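Local coordinates for protein siderophore enterobactin esterase (Emericella nidulans, PDB 6GUO) that hydrolyses the ester bonds of the bacterial siderophore enterobactin, a step required for releasing its iron inside the fungal cell, at residues 231-234 against 235-239; 35-38 against 39-43; 180-183 against 184-187. One frame throughout, in Å; residues are numbered along the deposited sequence.

How the contacts relate
Three local contacts follow one another along this alpha/beta-hydrolase chain without nesting or crossing. Contact 2 comes first, at residues 35-43, where strand 31-36 ends and a beta turn starts the connection to strand 52-58. Contact 3, residues 180-187, bends the chain between helix 166-177 and strand 184-188, an inner strand of the same sheet; the centres of these two lie about 23 Å apart. Contact 1, residues 231-239, folds the last part of a surface loop back on itself before helix 239-252, about 36 Å from contact 3 centre to centre and on the opposite side of the chain's centre. It faces the second subunit of the homodimer.

Contact 1 of 3, residues 231-234 against 235-239; sequences PVRQ and RVESD
Arg233 reaches forward to Glu237 and Asp239 in the surface loop that leads from strand 219-225 of the alpha/beta-hydrolase fold into helix 239-252, with Ser238 as the N-cap residue. With CG anti to the backbone N (chi1 -173°) and the chain extended as far as NE, the arginine crosses the last part of the loop. Beyond CB, Arg233 CG passes 3.8 Å from OE1 of Glu237. Further out, NE donates to the backbone O of Glu237 at 3.1 Å, from above the carbonyl plane, and NH2 meets that same O at 2.7 Å, lying in the carbonyl plane. One oxygen is thus gripped side-on by two nitrogens, both bonds running in the guanidinium plane. At the tip, Arg233 NH1 forms a salt bridge with OD1 of Asp239 at 2.6 Å; the hydrogen bonds from NH1 and NH2 to this oxygen are weak because their N-H...O angles are poor. A long side chain ending in a flat group with several N-H donors suits such a place. Glu237 also binds back: its OE1 accepts the N-H of Gln234 almost straight, while OE2 pairs with Arg245 of the helix. Arg235 turns to the second subunit, where NH1 bonds the backbone O atoms of Asn301 and Ala304. Beside it, a water bridges Gln234 OE1 at 2.8 Å and Arg235 N at 3.0 Å.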
loop_
_atom_site.group_PDB
_atom_site.type_symbol
_atom_site.label_atom_id
_atom_site.label_comp_id
_atom_site.label_asym_id
_atom_site.label_seq_id
_atom_site.Cartn_x
_atom_site.Cartn_y
_atom_site.Cartn_z
ATOM N N PRO A 231 -10.311 -10.303 -17.538
ATOM C CA PRO A 231 -8.993 -9.720 -17.790
ATOM C C PRO A 231 -8.943 -8.806 -19.015
ATOM O O PRO A 231 -9.724 -8.970 -19.956
ATOM C CB PRO A 231 -8.078 -10.941 -17.972
ATOM C CG PRO A 231 -8.977 -12.093 -18.209
ATOM C CD PRO A 231 -10.278 -11.776 -17.556
ATOM N N VAL A 232 -8.029 -7.843 -18.956
ATOM C CA VAL A 232 -7.811 -6.857 -20.001
ATOM C C VAL A 232 -6.392 -7.052 -20.514
ATOM O O VAL A 232 -5.446 -7.138 -19.728
ATOM C CB VAL A 232 -7.989 -5.425 -19.453
ATOM C CG1 VAL A 232 -7.622 -4.380 -20.502
ATOM C CG2 VAL A 232 -9.420 -5.226 -18.968
ATOM N N ARG A 233 -6.241 -7.107 -21.835
ATOM C CA ARG A 233 -4.939 -7.346 -22.428
ATOM C C ARG A 233 -4.005 -6.182 -22.130
ATOM O O ARG A 233 -4.368 -5.019 -22.328
ATOM C CB ARG A 233 -5.051 -7.549 -23.933
ATOM C CG ARG A 233 -3.737 -7.975 -24.555
ATOM C CD ARG A 233 -3.942 -8.586 -25.918
ATOM N NE ARG A 233 -2.672 -9.008 -26.494
ATOM C CZ ARG A 233 -2.505 -9.422 -27.747
ATOM N NH1 ARG A 233 -3.537 -9.484 -28.594
ATOM N NH2 ARG A 233 -1.295 -9.782 -28.163
ATOM N N GLN A 234 -2.812 -6.501 -21.631
ATOM C CA GLN A 234 -1.828 -5.475 -21.313
ATOM C C GLN A 234 -1.125 -5.028 -22.585
ATOM O O GLN A 234 -1.149 -5.731 -23.602
ATOM C CB GLN A 234 -0.838 -5.978 -20.258
ATOM C CG GLN A 234 -1.499 -6.345 -18.931
ATOM C CD GLN A 234 -2.409 -5.242 -18.387
ATOM O OE1 GLN A 234 -1.979 -4.099 -18.190
ATOM N NE2 GLN A 234 -3.676 -5.579 -18.155
ATOM N N ARG A 235 -0.526 -3.842 -22.520
ATOM C CA ARG A 235 0.079 -3.188 -23.683
ATOM C C ARG A 235 1.106 -4.083 -24.366
ATOM O O ARG A 235 1.104 -4.213 -25.591
ATOM C CB ARG A 235 0.735 -1.868 -23.269
ATOM C CG ARG A 235 1.241 -1.019 -24.429
ATOM C CD ARG A 235 1.794 0.307 -23.933
ATOM N NE ARG A 235 2.883 0.119 -22.972
ATOM C CZ ARG A 235 4.143 -0.206 -23.275
ATOM N NH1 ARG A 235 5.035 -0.349 -22.297
ATOM N NH2 ARG A 235 4.530 -0.392 -24.538
ATOM N N VAL A 236 1.978 -4.682 -23.556
ATOM C CA VAL A 236 2.970 -5.645 -24.014
ATOM C C VAL A 236 2.552 -7.007 -23.458
ATOM O O VAL A 236 2.774 -7.310 -22.281
ATOM C CB VAL A 236 4.395 -5.270 -23.541
ATOM C CG1 VAL A 236 5.430 -6.195 -24.168
ATOM C CG2 VAL A 236 4.710 -3.818 -23.885
ATOM N N GLU A 237 1.906 -7.800 -24.305
ATOM C CA GLU A 237 1.475 -9.151 -23.949
ATOM C C GLU A 237 1.125 -9.898 -25.225
ATOM O O GLU A 237 0.409 -9.361 -26.073
ATOM C CB GLU A 237 0.251 -9.111 -23.024
ATOM C CG GLU A 237 -0.209 -10.483 -22.555
ATOM C CD GLU A 237 -1.312 -10.433 -21.516
ATOM O OE1 GLU A 237 -2.080 -9.444 -21.469
ATOM O OE2 GLU A 237 -1.415 -11.408 -20.741
ATOM N N SER A 238 1.620 -11.130 -25.354
ATOM C CA SER A 238 1.338 -11.950 -26.534
ATOM C C SER A 238 -0.110 -12.436 -26.519
ATOM O O SER A 238 -0.754 -12.471 -25.466
ATOM C CB SER A 238 2.291 -13.148 -26.614
ATOM O OG SER A 238 1.957 -14.138 -25.655
ATOM N N ASP A 239 -0.598 -12.823 -27.693
ATOM C CA ASP A 239 -1.971 -13.319 -27.847
ATOM C C ASP A 239 -2.217 -14.521 -26.952
ATOM O O ASP A 239 -3.181 -14.541 -26.185
ATOM C CB ASP A 239 -2.259 -13.729 -29.291
ATOM C CG ASP A 239 -2.063 -12.600 -30.270
ATOM O OD1 ASP A 239 -2.526 -11.476 -29.998
ATOM O OD2 ASP A 239 -1.431 -12.834 -31.318
HETATM O O HOH W 1 -0.311 -2.577 -19.848
HETATM O O HOH W 2 -1.039 -6.566 -26.278
#

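Contact 2 of 3, residues 35-38 against 39-43; sequences VSWP and LTWSE
Pro38 turns its CB-CG-CD edge to one face of the Trp41 indole, at opposite ends of a type I beta turn that follows strand 31-36. This is the tight part: Pro38 CD sits 3.6 Å from the centroid of the Trp41 six-membered ring, only 9° off its normal, a CH-pi contact. Pro38 CG touches Trp41 CE2 at 3.6 Å. Proline suits the first turn position, offering a rigid apolar ring, while its O accepts the turn bond from Trp41 N at 3.1 Å. Trp37 CB packs on CE3 of Trp41 at 3.7 Å, and the two indoles meet rim to rim without stacking. With CG between its backbone N and carbonyl carbon (chi1 54°), Trp37 swings its ring over to the later part of the loop. There NE1 donates to Ser42 O at 2.9 Å, close to the ring plane. The looser side holds the exposed side chains of Thr40 and Glu43, although Glu43 O still borders the Trp37 ring edge, 3.5 Å from CZ2. Asn17 accompanies the turn, its ND2 bonding the O atoms of Pro38 and Trp41. Dispersion and CH-pi packing, on one face of Trp41 and through Trp37 CB, thus fix the turn, while Ser42 O satisfies the buried indole N-H of Trp37.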
loop_
_atom_site.group_PDB
_atom_site.type_symbol
_atom_site.label_atom_id
_atom_site.label_comp_id
_atom_site.label_asym_id
_atom_site.label_seq_id
_atom_site.Cartn_x
_atom_site.Cartn_y
_atom_site.Cartn_z
ATOM N N VAL A 35 6.889 -8.089 13.106
ATOM C CA VAL A 35 5.984 -7.375 13.998
ATOM C C VAL A 35 6.292 -5.881 13.966
ATOM O O VAL A 35 7.450 -5.488 14.067
ATOM C CB VAL A 35 6.099 -7.894 15.447
ATOM C CG1 VAL A 35 5.091 -7.195 16.356
ATOM C CG2 VAL A 35 5.895 -9.404 15.493
ATOM N N SER A 36 5.256 -5.055 13.825
ATOM C CA SER A 36 5.402 -3.611 13.952
ATOM C C SER A 36 4.384 -3.063 14.930
ATOM O O SER A 36 3.324 -3.653 15.128
ATOM C CB SER A 36 5.244 -2.903 12.606
ATOM O OG SER A 36 3.917 -2.983 12.122
ATOM N N TRP A 37 4.716 -1.918 15.516
ATOM C CA TRP A 37 3.865 -1.287 16.516
ATOM C C TRP A 37 3.847 0.228 16.334
ATOM O O TRP A 37 4.693 0.771 15.622
ATOM C CB TRP A 37 4.295 -1.704 17.929
ATOM C CG TRP A 37 5.725 -1.471 18.260
ATOM C CD1 TRP A 37 6.243 -0.399 18.914
ATOM C CD2 TRP A 37 6.826 -2.341 17.983
ATOM N NE1 TRP A 37 7.600 -0.537 19.060
ATOM C CE2 TRP A 37 7.985 -1.720 18.494
ATOM C CE3 TRP A 37 6.949 -3.581 17.345
ATOM C CZ2 TRP A 37 9.251 -2.298 18.389
ATOM C CZ3 TRP A 37 8.203 -4.152 17.241
ATOM C CH2 TRP A 37 9.340 -3.507 17.757
ATOM N N PRO A 38 2.858 0.913 16.942
ATOM C CA PRO A 38 2.701 2.349 16.685
ATOM C C PRO A 38 3.926 3.203 16.998
ATOM O O PRO A 38 4.682 2.908 17.924
ATOM C CB PRO A 38 1.540 2.740 17.601
ATOM C CG PRO A 38 0.719 1.510 17.685
ATOM C CD PRO A 38 1.705 0.378 17.694
ATOM N N LEU A 39 4.086 4.271 16.225
ATOM C CA LEU A 39 5.238 5.154 16.335
ATOM C C LEU A 39 5.284 5.981 17.618
ATOM O O LEU A 39 6.355 6.449 17.993
ATOM C CB LEU A 39 5.293 6.088 15.121
ATOM C CG LEU A 39 5.571 5.414 13.779
ATOM C CD1 LEU A 39 5.537 6.462 12.680
ATOM C CD2 LEU A 39 6.899 4.675 13.772
ATOM N N THR A 40 4.139 6.162 18.281
ATOM C CA THR A 40 4.100 6.837 19.581
ATOM C C THR A 40 4.638 5.971 20.726
ATOM O O THR A 40 4.915 6.492 21.805
ATOM C CB THR A 40 2.676 7.315 19.933
ATOM O OG1 THR A 40 1.745 6.244 19.755
ATOM C CG2 THR A 40 2.275 8.473 19.039
ATOM N N TRP A 41 4.772 4.666 20.495
ATOM C CA TRP A 41 5.349 3.749 21.481
ATOM C C TRP A 41 6.878 3.765 21.375
ATOM O O TRP A 41 7.439 4.208 20.371
ATOM C CB TRP A 41 4.853 2.322 21.245
ATOM C CG TRP A 41 3.361 2.104 21.272
ATOM C CD1 TRP A 41 2.366 3.050 21.271
ATOM C CD2 TRP A 41 2.705 0.840 21.254
ATOM N NE1 TRP A 41 1.140 2.442 21.270
ATOM C CE2 TRP A 41 1.317 1.085 21.260
ATOM C CE3 TRP A 41 3.158 -0.488 21.250
ATOM C CZ2 TRP A 41 0.375 0.051 21.247
ATOM C CZ3 TRP A 41 2.220 -1.516 21.238
ATOM C CH2 TRP A 41 0.847 -1.240 21.242
ATOM N N SER A 42 7.551 3.243 22.392
ATOM C CA SER A 42 9.019 3.222 22.398
ATOM C C SER A 42 9.579 2.186 21.420
ATOM O O SER A 42 8.877 1.255 21.012
ATOM C CB SER A 42 9.553 2.939 23.804
ATOM O OG SER A 42 9.515 1.553 24.093
ATOM N N GLU A 43 10.859 2.333 21.086
ATOM C CA GLU A 43 11.576 1.357 20.247
ATOM C C GLU A 43 11.697 -0.033 20.887
ATOM O O GLU A 43 11.917 -1.016 20.182
ATOM C CB GLU A 43 12.966 1.882 19.856
ATOM C CG GLU A 43 12.925 3.081 18.917
ATOM C CD GLU A 43 14.257 3.366 18.238
ATOM O OE1 GLU A 43 14.937 4.332 18.644
ATOM O OE2 GLU A 43 14.626 2.629 17.297
#

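Contact 3 of 3, residues 180-183 against 184-187; sequences SSFD and VYLA
Tyr185 and Phe182 cross at about a right angle where the chain enters strand 184-188, an inner strand of the central sheet of the alpha/beta-hydrolase fold. It is the CB of Phe182, not its ring, that lies over a face of the tyrosine: this CH-pi contact measures 4.2 Å from CB to the ring centroid, 24° off the normal and offset toward the rim. The phenyl ring leads away from there to pack on Leu161 of strand 156-164, with only its CD2 coming within 4.0 Å of Tyr185 CE1. With CG anti to the carbonyl carbon (chi1 -59°), the phenol ring of Tyr185 is directed back toward residues 181-182, bringing OH to Phe182 N. Ala174 and Leu175 of helix 166-177 also touch it. Tyrosine suits the place because it joins a flat apolar body to a polar end: the body fills a buried position between helix and sheet, and the hydroxyl serves the loop backbone, bonding also to the O of Pro179. Neighbouring Val184, a beta-branched residue at home in a strand, packs on Ala160, while OD2 of Asp183 accepts from Thr159 N. The loop is fastened by Phe182 N, which donates to Tyr185 OH at 3.0 Å with an N-H...O angle of 160°.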
loop_
_atom_site.group_PDB
_atom_site.type_symbol
_atom_site.label_atom_id
_atom_site.label_comp_id
_atom_site.label_asym_id
_atom_site.label_seq_id
_atom_site.Cartn_x
_atom_site.Cartn_y
_atom_site.Cartn_z
ATOM N N SER A 180 -14.485 -18.045 16.240
ATOM C CA SER A 180 -13.946 -17.249 17.351
ATOM C C SER A 180 -12.438 -16.966 17.274
ATOM O O SER A 180 -11.928 -16.218 18.112
ATOM C CB SER A 180 -14.265 -17.921 18.689
ATOM O OG SER A 180 -15.664 -18.036 18.855
ATOM N N SER A 181 -11.735 -17.551 16.293
ATOM C CA SER A 181 -10.282 -17.364 16.112
ATOM C C SER A 181 -9.875 -15.901 16.077
ATOM O O SER A 181 -8.901 -15.489 16.717
ATOM C CB SER A 181 -9.820 -17.993 14.797
ATOM O OG SER A 181 -10.046 -19.382 14.781
ATOM N N PHE A 182 -10.617 -15.131 15.282
ATOM C CA PHE A 182 -10.399 -13.693 15.118
ATOM C C PHE A 182 -11.741 -12.979 15.164
ATOM O O PHE A 182 -12.776 -13.578 14.875
ATOM C CB PHE A 182 -9.700 -13.402 13.779
ATOM C CG PHE A 182 -8.353 -14.058 13.651
ATOM C CD1 PHE A 182 -7.197 -13.391 14.048
ATOM C CD2 PHE A 182 -8.243 -15.361 13.176
ATOM C CE1 PHE A 182 -5.957 -14.008 13.954
ATOM C CE2 PHE A 182 -7.007 -15.982 13.080
ATOM C CZ PHE A 182 -5.863 -15.307 13.473
ATOM N N ASP A 183 -11.720 -11.700 15.516
ATOM C CA ASP A 183 -12.939 -10.877 15.519
ATOM C C ASP A 183 -13.358 -10.502 14.099
ATOM O O ASP A 183 -14.555 -10.480 13.778
ATOM C CB ASP A 183 -12.726 -9.611 16.345
ATOM C CG ASP A 183 -12.414 -9.914 17.789
ATOM O OD1 ASP A 183 -13.248 -10.572 18.437
ATOM O OD2 ASP A 183 -11.334 -9.515 18.277
ATOM N N VAL A 184 -12.356 -10.228 13.263
ATOM C CA VAL A 184 -12.545 -9.716 11.909
ATOM C C VAL A 184 -11.728 -10.549 10.927
ATOM O O VAL A 184 -10.565 -10.848 11.182
ATOM C CB VAL A 184 -12.099 -8.244 11.822
ATOM C CG1 VAL A 184 -12.345 -7.679 10.426
ATOM C CG2 VAL A 184 -12.829 -7.412 12.868
ATOM N N TYR A 185 -12.356 -10.917 9.812
ATOM C CA TYR A 185 -11.710 -11.670 8.741
ATOM C C TYR A 185 -11.739 -10.823 7.487
ATOM O O TYR A 185 -12.784 -10.302 7.102
ATOM C CB TYR A 185 -12.427 -12.993 8.503
ATOM C CG TYR A 185 -12.460 -13.856 9.739
ATOM C CD1 TYR A 185 -11.542 -14.883 9.918
ATOM C CD2 TYR A 185 -13.401 -13.629 10.745
ATOM C CE1 TYR A 185 -11.565 -15.670 11.059
ATOM C CE2 TYR A 185 -13.430 -14.409 11.887
ATOM C CZ TYR A 185 -12.507 -15.427 12.037
ATOM O OH TYR A 185 -12.531 -16.198 13.172
ATOM N N LEU A 186 -10.578 -10.679 6.869
ATOM C CA LEU A 186 -10.421 -9.880 5.669
ATOM C C LEU A 186 -9.914 -10.841 4.605
ATOM O O LEU A 186 -8.741 -11.210 4.594
ATOM C CB LEU A 186 -9.445 -8.732 5.932
ATOM C CG LEU A 186 -9.787 -7.835 7.126
ATOM C CD1 LEU A 186 -8.614 -6.929 7.454
ATOM C CD2 LEU A 186 -11.035 -7.007 6.853
ATOM N N ALA A 187 -10.835 -11.286 3.754
ATOM C CA ALA A 187 -10.551 -12.264 2.711
ATOM C C ALA A 187 -10.511 -11.548 1.364
ATOM O O ALA A 187 -11.553 -11.268 0.768
ATOM C CB ALA A 187 -11.614 -13.351 2.712
#